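Blr3880 protein (Bradyrhizobium japonicum, PDB 2OOD) probably catalyses the hydrolytic deamination of guanine to xanthine and ammonia, using one bound zinc ion per subunit. Local coordinates at residues A[13-18]-A[380-385]; A[180-185]-A[217-222]; A[334-339]-A[442-447]; A[32-37]-A[430-435]. One frame throughout, in Å; residues are numbered along the deposited sequence.

Interaction 1. Residues A[13-18]-A[380-385]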
# COMPACT_ATOMS: atom_id res chain seq x y z
N PHE A 13 -21.27 -8.40 10.88
CA PHE A 13 -20.43 -9.42 10.26
C PHE A 13 -19.27 -9.77 11.20
O PHE A 13 -18.42 -8.92 11.48
CB PHE A 13 -19.87 -8.91 8.93
CG PHE A 13 -19.17 -9.97 8.10
CD1 PHE A 13 -19.82 -10.60 7.05
CD2 PHE A 13 -17.85 -10.33 8.37
CE1 PHE A 13 -19.17 -11.58 6.28
CE2 PHE A 13 -17.20 -11.30 7.60
CZ PHE A 13 -17.87 -11.92 6.56
N ASP A 14 -19.23 -11.00 11.69
CA ASP A 14 -18.13 -11.40 12.56
C ASP A 14 -17.82 -12.88 12.38
O ASP A 14 -18.44 -13.55 11.55
CB ASP A 14 -18.45 -11.05 14.03
CG ASP A 14 -19.59 -11.86 14.61
OD1 ASP A 14 -20.58 -12.13 13.89
OD2 ASP A 14 -19.50 -12.22 15.80
N PHE A 15 -16.86 -13.40 13.13
CA PHE A 15 -16.48 -14.79 12.98
C PHE A 15 -16.73 -15.67 14.19
O PHE A 15 -16.72 -15.21 15.33
CB PHE A 15 -14.99 -14.85 12.61
CG PHE A 15 -14.69 -14.24 11.28
CD1 PHE A 15 -14.76 -14.99 10.12
CD2 PHE A 15 -14.35 -12.89 11.18
CE1 PHE A 15 -14.51 -14.41 8.87
CE2 PHE A 15 -14.10 -12.31 9.93
CZ PHE A 15 -14.18 -13.07 8.78
N VAL A 16 -16.96 -16.96 13.93
CA VAL A 16 -17.20 -17.93 14.99
C VAL A 16 -16.17 -19.05 14.91
O VAL A 16 -16.13 -19.94 15.77
CB VAL A 16 -18.60 -18.55 14.88
CG1 VAL A 16 -19.65 -17.52 15.25
CG2 VAL A 16 -18.84 -19.04 13.46
N ASP A 17 -15.34 -19.01 13.87
CA ASP A 17 -14.31 -20.02 13.67
C ASP A 17 -13.24 -19.49 12.72
O ASP A 17 -13.37 -18.39 12.17
CB ASP A 17 -14.93 -21.29 13.08
CG ASP A 17 -14.08 -22.53 13.33
OD1 ASP A 17 -12.99 -22.42 13.93
OD2 ASP A 17 -14.53 -23.62 12.92
N ASP A 18 -12.19 -20.28 12.53
CA ASP A 18 -11.08 -19.93 11.65
C ASP A 18 -11.39 -20.29 10.19
O ASP A 18 -11.65 -21.44 9.88
CB ASP A 18 -9.84 -20.70 12.12
CG ASP A 18 -8.64 -20.48 11.23
OD1 ASP A 18 -8.80 -19.81 10.19
OD2 ASP A 18 -7.55 -20.97 11.58
N SER A 380 -8.38 -12.46 10.89
CA SER A 380 -7.04 -12.16 11.42
C SER A 380 -6.93 -10.86 12.21
O SER A 380 -6.13 -10.78 13.13
CB SER A 380 -6.01 -12.14 10.30
OG SER A 380 -5.72 -13.45 9.84
N VAL A 381 -7.71 -9.85 11.85
CA VAL A 381 -7.65 -8.58 12.56
C VAL A 381 -8.69 -8.51 13.69
O VAL A 381 -8.83 -7.48 14.34
CB VAL A 381 -7.84 -7.38 11.61
CG1 VAL A 381 -6.74 -7.37 10.57
CG2 VAL A 381 -9.20 -7.45 10.95
N THR A 382 -9.40 -9.61 13.91
CA THR A 382 -10.40 -9.68 14.97
C THR A 382 -10.27 -10.97 15.77
O THR A 382 -9.32 -11.11 16.53
CB THR A 382 -11.85 -9.55 14.44
OG1 THR A 382 -12.16 -10.68 13.62
CG2 THR A 382 -12.00 -8.26 13.62
N LEU A 383 -11.20 -11.91 15.60
CA LEU A 383 -11.15 -13.16 16.36
C LEU A 383 -9.79 -13.85 16.35
O LEU A 383 -9.30 -14.31 17.39
CB LEU A 383 -12.23 -14.13 15.86
CG LEU A 383 -12.37 -15.42 16.69
CD1 LEU A 383 -12.65 -15.07 18.15
CD2 LEU A 383 -13.49 -16.26 16.13
N GLY A 384 -9.17 -13.91 15.17
CA GLY A 384 -7.86 -14.53 15.05
C GLY A 384 -6.81 -13.79 15.84
O GLY A 384 -5.97 -14.40 16.50
N GLY A 385 -6.85 -12.47 15.77
CA GLY A 385 -5.89 -11.67 16.51
C GLY A 385 -6.11 -11.80 18.00
O GLY A 385 -5.16 -11.74 18.77
O HOH W 1 -14.64 -11.69 14.44

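Interaction 2. Residues A[180-185]-A[217-222]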
# COMPACT_ATOMS: atom_id res chain seq x y z
N GLU A 180 19.07 -4.03 35.94
CA GLU A 180 18.56 -3.85 37.30
C GLU A 180 17.38 -2.88 37.29
O GLU A 180 16.28 -3.23 37.74
CB GLU A 180 19.67 -3.32 38.21
CG GLU A 180 20.79 -4.34 38.53
CD GLU A 180 21.52 -4.86 37.27
OE1 GLU A 180 22.15 -4.04 36.55
OE2 GLU A 180 21.46 -6.09 37.01
N ASN A 181 17.61 -1.67 36.79
CA ASN A 181 16.55 -0.66 36.72
C ASN A 181 15.35 -1.19 35.93
O ASN A 181 14.19 -0.93 36.27
CB ASN A 181 17.06 0.62 36.07
CG ASN A 181 18.10 1.33 36.93
OD1 ASN A 181 17.95 1.43 38.15
ND2 ASN A 181 19.14 1.84 36.29
N PHE A 182 15.63 -1.93 34.86
CA PHE A 182 14.56 -2.49 34.06
C PHE A 182 13.68 -3.40 34.92
O PHE A 182 12.45 -3.31 34.90
CB PHE A 182 15.13 -3.29 32.89
CG PHE A 182 14.08 -4.03 32.11
CD1 PHE A 182 13.26 -3.36 31.22
CD2 PHE A 182 13.88 -5.39 32.31
CE1 PHE A 182 12.24 -4.04 30.54
CE2 PHE A 182 12.87 -6.08 31.64
CZ PHE A 182 12.05 -5.39 30.76
N TYR A 183 14.32 -4.29 35.68
CA TYR A 183 13.58 -5.20 36.54
C TYR A 183 12.81 -4.42 37.59
O TYR A 183 11.65 -4.72 37.88
CB TYR A 183 14.53 -6.16 37.27
CG TYR A 183 13.81 -7.00 38.30
CD1 TYR A 183 12.93 -7.99 37.91
CD2 TYR A 183 13.99 -6.78 39.66
CE1 TYR A 183 12.24 -8.76 38.85
CE2 TYR A 183 13.31 -7.54 40.62
CZ TYR A 183 12.43 -8.53 40.20
OH TYR A 183 11.75 -9.31 41.11
N ARG A 184 13.48 -3.43 38.17
CA ARG A 184 12.87 -2.59 39.19
C ARG A 184 11.63 -1.90 38.64
O ARG A 184 10.52 -2.09 39.15
CB ARG A 184 13.89 -1.54 39.65
CG ARG A 184 13.43 -0.68 40.82
CD ARG A 184 14.33 0.56 40.91
NE ARG A 184 14.20 1.37 39.70
CZ ARG A 184 15.05 2.33 39.34
NH1 ARG A 184 16.10 2.60 40.10
NH2 ARG A 184 14.83 3.02 38.22
N ASP A 185 11.81 -1.12 37.57
CA ASP A 185 10.69 -0.40 36.96
C ASP A 185 9.58 -1.31 36.44
O ASP A 185 8.40 -1.03 36.66
CB ASP A 185 11.19 0.51 35.84
CG ASP A 185 12.19 1.54 36.33
OD1 ASP A 185 12.14 1.91 37.52
OD2 ASP A 185 13.03 1.99 35.52
N LYS A 217 17.62 -12.37 31.32
CA LYS A 217 17.51 -13.18 32.52
C LYS A 217 16.53 -12.46 33.47
O LYS A 217 15.80 -13.09 34.24
CB LYS A 217 18.88 -13.37 33.19
CG LYS A 217 18.90 -14.52 34.20
CD LYS A 217 20.30 -14.80 34.78
CE LYS A 217 21.18 -15.67 33.84
NZ LYS A 217 21.70 -14.98 32.60
N ALA A 218 16.52 -11.13 33.37
CA ALA A 218 15.64 -10.30 34.17
C ALA A 218 14.19 -10.54 33.72
O ALA A 218 13.28 -10.66 34.55
CB ALA A 218 16.01 -8.83 34.01
N CYS A 219 13.98 -10.60 32.41
CA CYS A 219 12.65 -10.83 31.85
C CYS A 219 12.18 -12.19 32.32
O CYS A 219 11.00 -12.39 32.59
CB CYS A 219 12.69 -10.82 30.32
SG CYS A 219 13.14 -9.23 29.60
N GLN A 220 13.11 -13.13 32.38
CA GLN A 220 12.81 -14.48 32.82
C GLN A 220 12.29 -14.41 34.25
O GLN A 220 11.23 -14.98 34.56
CB GLN A 220 14.07 -15.35 32.75
CG GLN A 220 13.90 -16.74 33.32
CD GLN A 220 15.16 -17.58 33.17
OE1 GLN A 220 16.28 -17.09 33.34
NE2 GLN A 220 14.98 -18.86 32.85
N ARG A 221 13.02 -13.70 35.11
CA ARG A 221 12.62 -13.55 36.51
C ARG A 221 11.22 -12.91 36.60
O ARG A 221 10.35 -13.40 37.32
CB ARG A 221 13.62 -12.68 37.28
CG ARG A 221 13.08 -12.17 38.61
CD ARG A 221 14.03 -12.39 39.77
NE ARG A 221 14.82 -11.21 40.12
CZ ARG A 221 14.80 -10.63 41.32
NH1 ARG A 221 14.03 -11.11 42.28
NH2 ARG A 221 15.58 -9.58 41.56
N LEU A 222 11.03 -11.83 35.86
CA LEU A 222 9.75 -11.14 35.86
C LEU A 222 8.62 -12.09 35.48
O LEU A 222 7.59 -12.16 36.15
CB LEU A 222 9.79 -9.97 34.88
CG LEU A 222 10.53 -8.74 35.40
CD1 LEU A 222 10.82 -7.77 34.27
CD2 LEU A 222 9.67 -8.10 36.48

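Interaction 3. Residues A[334-339]-A[442-447]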
# COMPACT_ATOMS: atom_id res chain seq x y z
N SER A 334 -3.78 2.07 10.18
CA SER A 334 -4.96 1.22 10.07
C SER A 334 -4.72 -0.24 9.72
O SER A 334 -3.87 -0.56 8.90
CB SER A 334 -5.92 1.82 9.05
OG SER A 334 -7.13 1.08 9.04
N MSE A 335 -5.49 -1.13 10.35
CA MSE A 335 -5.38 -2.56 10.07
C MSE A 335 -5.93 -2.84 8.67
O MSE A 335 -5.66 -3.90 8.09
CB MSE A 335 -6.15 -3.37 11.10
CG MSE A 335 -5.56 -3.32 12.49
SE MSE A 335 -3.65 -3.74 12.48
CE MSE A 335 -3.77 -5.63 11.98
N ILE A 336 -6.70 -1.91 8.14
CA ILE A 336 -7.25 -2.06 6.80
C ILE A 336 -6.11 -1.92 5.81
O ILE A 336 -6.05 -2.63 4.81
CB ILE A 336 -8.32 -0.99 6.53
CG1 ILE A 336 -9.50 -1.20 7.47
CG2 ILE A 336 -8.81 -1.07 5.10
CD1 ILE A 336 -10.55 -0.14 7.34
N SER A 337 -5.19 -0.99 6.09
CA SER A 337 -4.04 -0.76 5.23
C SER A 337 -3.07 -1.92 5.36
O SER A 337 -2.37 -2.27 4.41
CB SER A 337 -3.32 0.53 5.62
OG SER A 337 -4.14 1.66 5.38
N VAL A 338 -3.03 -2.52 6.55
CA VAL A 338 -2.17 -3.66 6.82
C VAL A 338 -2.64 -4.85 5.99
O VAL A 338 -1.82 -5.60 5.46
CB VAL A 338 -2.20 -4.05 8.32
CG1 VAL A 338 -1.55 -5.41 8.51
CG2 VAL A 338 -1.47 -3.01 9.14
N LEU A 339 -3.96 -5.02 5.88
CA LEU A 339 -4.53 -6.12 5.11
C LEU A 339 -4.22 -5.97 3.63
O LEU A 339 -4.07 -6.96 2.92
CB LEU A 339 -6.05 -6.21 5.33
CG LEU A 339 -6.48 -6.76 6.70
CD1 LEU A 339 -7.98 -6.62 6.88
CD2 LEU A 339 -6.04 -8.21 6.83
N PHE A 442 -13.79 -7.17 1.07
CA PHE A 442 -12.55 -7.31 0.34
C PHE A 442 -12.28 -6.00 -0.40
O PHE A 442 -11.14 -5.63 -0.63
CB PHE A 442 -12.62 -8.45 -0.68
CG PHE A 442 -11.28 -8.79 -1.29
CD1 PHE A 442 -10.30 -9.45 -0.53
CD2 PHE A 442 -10.97 -8.41 -2.59
CE1 PHE A 442 -9.03 -9.71 -1.07
CE2 PHE A 442 -9.70 -8.67 -3.12
CZ PHE A 442 -8.74 -9.32 -2.36
N ALA A 443 -13.35 -5.31 -0.78
CA ALA A 443 -13.20 -4.04 -1.47
C ALA A 443 -12.75 -2.98 -0.46
O ALA A 443 -12.07 -2.03 -0.82
CB ALA A 443 -14.50 -3.64 -2.12
N VAL A 444 -13.15 -3.14 0.80
CA VAL A 444 -12.74 -2.20 1.83
C VAL A 444 -11.23 -2.31 1.98
O VAL A 444 -10.52 -1.31 1.99
CB VAL A 444 -13.40 -2.53 3.18
CG1 VAL A 444 -12.65 -1.84 4.30
CG2 VAL A 444 -14.84 -2.08 3.17
N MSE A 445 -10.75 -3.55 2.07
CA MSE A 445 -9.33 -3.87 2.21
C MSE A 445 -8.45 -3.36 1.06
O MSE A 445 -7.48 -2.64 1.28
CB MSE A 445 -9.11 -5.39 2.24
CG MSE A 445 -9.43 -6.13 3.51
SE MSE A 445 -9.24 -8.05 3.14
CE MSE A 445 -9.50 -8.76 4.94
N MSE A 446 -8.81 -3.76 -0.16
CA MSE A 446 -8.03 -3.43 -1.34
C MSE A 446 -8.32 -2.14 -2.10
O MSE A 446 -7.40 -1.55 -2.66
CB MSE A 446 -8.10 -4.60 -2.33
CG MSE A 446 -7.93 -5.97 -1.71
SE MSE A 446 -6.29 -6.19 -0.66
CE MSE A 446 -4.97 -5.77 -2.04
N VAL A 447 -9.57 -1.70 -2.15
CA VAL A 447 -9.88 -0.48 -2.88
C VAL A 447 -10.02 0.74 -1.98
O VAL A 447 -9.85 1.87 -2.44
CB VAL A 447 -11.15 -0.63 -3.72
CG1 VAL A 447 -11.32 0.57 -4.62
CG2 VAL A 447 -11.07 -1.88 -4.55

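Interaction 4. Residues A[32-37]-A[430-435]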
# COMPACT_ATOMS: atom_id res chain seq x y z
N PHE A 32 -23.30 -13.71 9.65
CA PHE A 32 -23.86 -12.51 9.08
C PHE A 32 -25.31 -12.24 9.48
O PHE A 32 -26.14 -13.15 9.48
CB PHE A 32 -23.77 -12.59 7.56
CG PHE A 32 -24.44 -11.46 6.85
CD1 PHE A 32 -23.89 -10.19 6.85
CD2 PHE A 32 -25.61 -11.68 6.13
CE1 PHE A 32 -24.49 -9.14 6.15
CE2 PHE A 32 -26.23 -10.65 5.43
CZ PHE A 32 -25.66 -9.38 5.43
N HIS A 33 -25.60 -10.99 9.81
CA HIS A 33 -26.94 -10.55 10.18
C HIS A 33 -27.22 -9.30 9.38
O HIS A 33 -26.65 -8.25 9.66
CB HIS A 33 -27.02 -10.21 11.67
CG HIS A 33 -27.09 -11.41 12.56
ND1 HIS A 33 -28.11 -12.33 12.48
CD2 HIS A 33 -26.28 -11.83 13.55
CE1 HIS A 33 -27.91 -13.28 13.38
NE2 HIS A 33 -26.81 -13.00 14.04
N GLN A 34 -28.07 -9.39 8.36
CA GLN A 34 -28.39 -8.21 7.56
C GLN A 34 -29.03 -7.14 8.43
O GLN A 34 -28.79 -5.95 8.23
CB GLN A 34 -29.34 -8.55 6.42
CG GLN A 34 -29.65 -7.34 5.56
CD GLN A 34 -30.60 -7.65 4.42
OE1 GLN A 34 -30.40 -8.59 3.65
NE2 GLN A 34 -31.65 -6.83 4.30
N ASP A 35 -29.84 -7.58 9.39
CA ASP A 35 -30.52 -6.67 10.32
C ASP A 35 -30.51 -7.30 11.71
O ASP A 35 -31.46 -7.99 12.10
CB ASP A 35 -31.96 -6.42 9.86
CG ASP A 35 -32.74 -5.54 10.83
OD1 ASP A 35 -32.17 -4.54 11.33
OD2 ASP A 35 -33.92 -5.84 11.10
N GLY A 36 -29.45 -7.05 12.47
CA GLY A 36 -29.36 -7.63 13.79
C GLY A 36 -29.34 -6.61 14.91
O GLY A 36 -29.26 -5.41 14.67
N LEU A 37 -29.42 -7.11 16.14
CA LEU A 37 -29.42 -6.25 17.31
C LEU A 37 -28.49 -6.79 18.37
O LEU A 37 -28.51 -7.97 18.71
CB LEU A 37 -30.84 -6.13 17.87
CG LEU A 37 -31.02 -5.36 19.18
CD1 LEU A 37 -30.65 -3.90 18.97
CD2 LEU A 37 -32.47 -5.47 19.63
N GLY A 430 -26.78 -2.10 -0.23
CA GLY A 430 -26.64 -2.99 0.93
C GLY A 430 -26.47 -4.50 0.79
O GLY A 430 -27.26 -5.15 0.10
N PRO A 431 -25.46 -5.10 1.45
CA PRO A 431 -25.20 -6.55 1.38
C PRO A 431 -26.37 -7.37 1.96
O PRO A 431 -26.80 -7.14 3.10
CB PRO A 431 -23.91 -6.70 2.19
CG PRO A 431 -24.07 -5.67 3.24
CD PRO A 431 -24.56 -4.47 2.43
N ARG A 432 -26.85 -8.33 1.18
CA ARG A 432 -27.99 -9.16 1.58
C ARG A 432 -27.63 -10.57 2.07
O ARG A 432 -28.48 -11.25 2.65
CB ARG A 432 -28.97 -9.25 0.41
CG ARG A 432 -29.39 -7.87 -0.09
CD ARG A 432 -29.89 -7.90 -1.51
NE ARG A 432 -28.89 -8.45 -2.42
CZ ARG A 432 -29.05 -8.51 -3.74
NH1 ARG A 432 -30.15 -8.05 -4.30
NH2 ARG A 432 -28.10 -9.05 -4.50
N THR A 433 -26.39 -10.99 1.83
CA THR A 433 -25.94 -12.32 2.25
C THR A 433 -24.50 -12.26 2.74
O THR A 433 -23.76 -11.33 2.41
CB THR A 433 -25.98 -13.31 1.08
OG1 THR A 433 -25.06 -12.88 0.08
CG2 THR A 433 -27.37 -13.36 0.48
N VAL A 434 -24.08 -13.26 3.51
CA VAL A 434 -22.72 -13.30 4.02
C VAL A 434 -21.69 -13.18 2.90
O VAL A 434 -20.62 -12.59 3.09
CB VAL A 434 -22.45 -14.59 4.80
CG1 VAL A 434 -22.60 -15.79 3.90
CG2 VAL A 434 -21.06 -14.54 5.40
N ASP A 435 -21.99 -13.73 1.73
CA ASP A 435 -21.08 -13.67 0.59
C ASP A 435 -20.98 -12.24 0.06
O ASP A 435 -19.88 -11.78 -0.29
CB ASP A 435 -21.55 -14.58 -0.55
CG ASP A 435 -21.83 -16.00 -0.08
OD1 ASP A 435 -20.86 -16.74 0.26
OD2 ASP A 435 -23.04 -16.38 -0.05

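Interaction 1. Residues A[13-18]-A[380-385]
Leu383 touches Phe15 at CB and at its backbone, not at the ring. Leu383 sends its CD2 methyl to the start of the phenylalanine side chain, where CD2 lies 4.1 Å from Phe15 CB, and the same methyl rests 3.5 Å from Phe15 O. Its CG stands trans to the backbone N (chi1 -174°), which carries the branch off the first turn of helix 383-388 and across to the strand. A leucine suits this place because one methyl of the fork can lie against the buried strand backbone. The hydroxyl of Thr382 comes to the ring from another direction. The two side chains cross at about a right angle, and Thr382 OG1 approaches Phe15 CD2 obliquely at 4.0 Å. Strand 11-15 runs beside strand 70-81, which leads into the barrel of this amidohydrolase fold, so the contact joins an N-terminal strand to a helix late in the chain. A bridging water adds a polar link: it accepts from Phe15 N at 3.1 Å and donates to Thr382 OG1 at 2.8 Å, lying in the plane of the Phe15 ring at its edge. The threonine hydroxyl is also hydrogen-bonded to Phe378 O. It does not cap the helix, although Thr382 sits at the N-cap position. Trp379 meets the Phe15 ring edge-to-face, and Asn397 ND2 bonds to Phe15 O.

Interaction 2. Residues A[180-185]-A[217-222]
Tyr183 and Arg221 make the stacked part of this contact. The guanidinium of Arg221 lies flat on the phenol ring, centres 3.9 Å apart and planes 17° from parallel, a cation-pi arrangement. The arginine reaches it by bending at chi2 (132°) and chi3 (98°). Tyr183 OH lies over the guanidinium face, an angle too poor for a hydrogen bond; both groups turn instead to Glu225, which is hydrogen-bonded to the hydroxyl and forms a salt bridge with Arg221 NH1. The apolar contacts lie deeper. Leu222 CG meets the edge of the tyrosine ring 3.6 Å from Tyr183 CD1, while its CD1 methyl is 3.7 Å from Phe182 CE2. Ala218, small enough to let the helices approach, puts its CB near the plane of the Phe182 ring at the edge. Cys219 SG adds an oblique sulfur-aromatic contact, 4.9 Å from the Phe182 ring centroid. An alanine in place of Tyr183 would probably leave the guanidinium without its stacking surface and Glu225 without the hydroxyl. Segments 180-185 and 217-222 run nearly parallel, their axes 9.7 Å apart, as successive outer helices of the barrel, where Phe182 packs on Leu164 of strand 160-166 and Leu222 on Ile203 of strand 199-205.

Interaction 3. Residues A[334-339]-A[442-447]
Leu339 and Met445 supply the larger apolar contact. The leucine side chain crosses the long side chain of Met445, a selenomethionine, at a slant: the Leu339 CD1 methyl lies 3.7 Å from Met445 CG and also touches the terminal CE. Met445 is extended beyond CG (chi2 174°), which lets CG and CE both reach the leucine methyl as the chain crosses it. Were Leu339 an alanine, the loss of CG and both methyls would probably open a gap alongside Met445 and leave its CE end less firmly held. Ile336 and Val444 form the second apolar pair, with Ile336 CG2 4.0 Å from Val444 CG1. These beta-branched residues present methyls close to their own helices, which suits a place where the helix backbones lie close. The same Ile336 CG2 also rests on Val444 O, 3.6 Å away.

The short helical segments 335-339 and 442-447 cross almost squarely, at -81° with axes 8.1 Å apart. Helix 335-352 follows strand 320-323 of the amidohydrolase barrel, whereas helix 434-447 belongs to the C-terminal part of the chain that packs against it.

The polar bonds lie at the start of helix 335-352 and at the subunit interface. Ser334 is the N-cap of helix 335-352: its OG accepts from Ile336 N at 3.2 Å, with an N-H...O angle of 157°, and is also bonded to Ala130 O. Beyond the pair, Met446 O accepts a hydrogen bond from Asn331 ND2 of the second subunit, while Phe442 meets Tyr91 of that subunit edge-to-face.

Interaction 4. Residues A[32-37]-A[430-435]
The carbonyl oxygen of Pro431 lies between two side chains of segment 32-37: Phe32 CZ approaches it at 3.4 Å and Gln34 CG at 3.8 Å. The first of these comes from the rim of the aromatic ring, since the oxygen sits near the ring plane, and Arg432 O is placed likewise at the edge beside Phe32 CE2. Such an edge, with its slightly positive C-H groups, is a suitable neighbour for carbonyl oxygens. One face of the same ring is laid against the backbone of Thr433, whose C atom stands 3.5 Å above it; over the opposite face lies the backbone N of Gln34. The phenylalanine is thus held between a corner of its own chain and the incoming loop. With CG trans to the backbone N (chi1 174°), the ring projects along the segment 430-435, while Phe32 CB is left against Val434 CB at 3.7 Å, the apolar base of the contact. Gln34, extended to its end, suits this exposed position: its long chain passes alongside Pro431 O and brings OE1 into a non-bonded contact with the backbone CA of Arg432. The arginine's charged end points elsewhere, forming a salt bridge with Glu436. Nearby, Phe13 of strand 11-15 touches both Phe32 and Val434. Thr433 begins helix 434-447 as a classic N-cap, its OG1 accepting from Glu436 N, so the arrangement is an aromatic side chain of an N-terminal strand laid over the capped start of a C-terminal helix.

Overall arrangement
From the N terminus, 13-18 and then 32-37 come first and wait longest for their partners. Interaction 2 opens and closes within the barrel, joining neighbouring outer helices; it falls wholly between the halves of interactions 1 and 4 and ends before interaction 3 opens. Residues 380-385 then close interaction 1, 430-435 close interaction 4 and 442-447 close interaction 3, so these three cross one another pairwise. Interactions 3 and 4 share helix 434-447. Interaction 1 touches both of them, through Val381 and Phe13, so that the N-terminal strands, barrel and the C-terminal helix 434-447 are tied together; interaction 2 stands on the opposite side of the chain's centre, its nearest atoms about 21 Å from those of interaction 1.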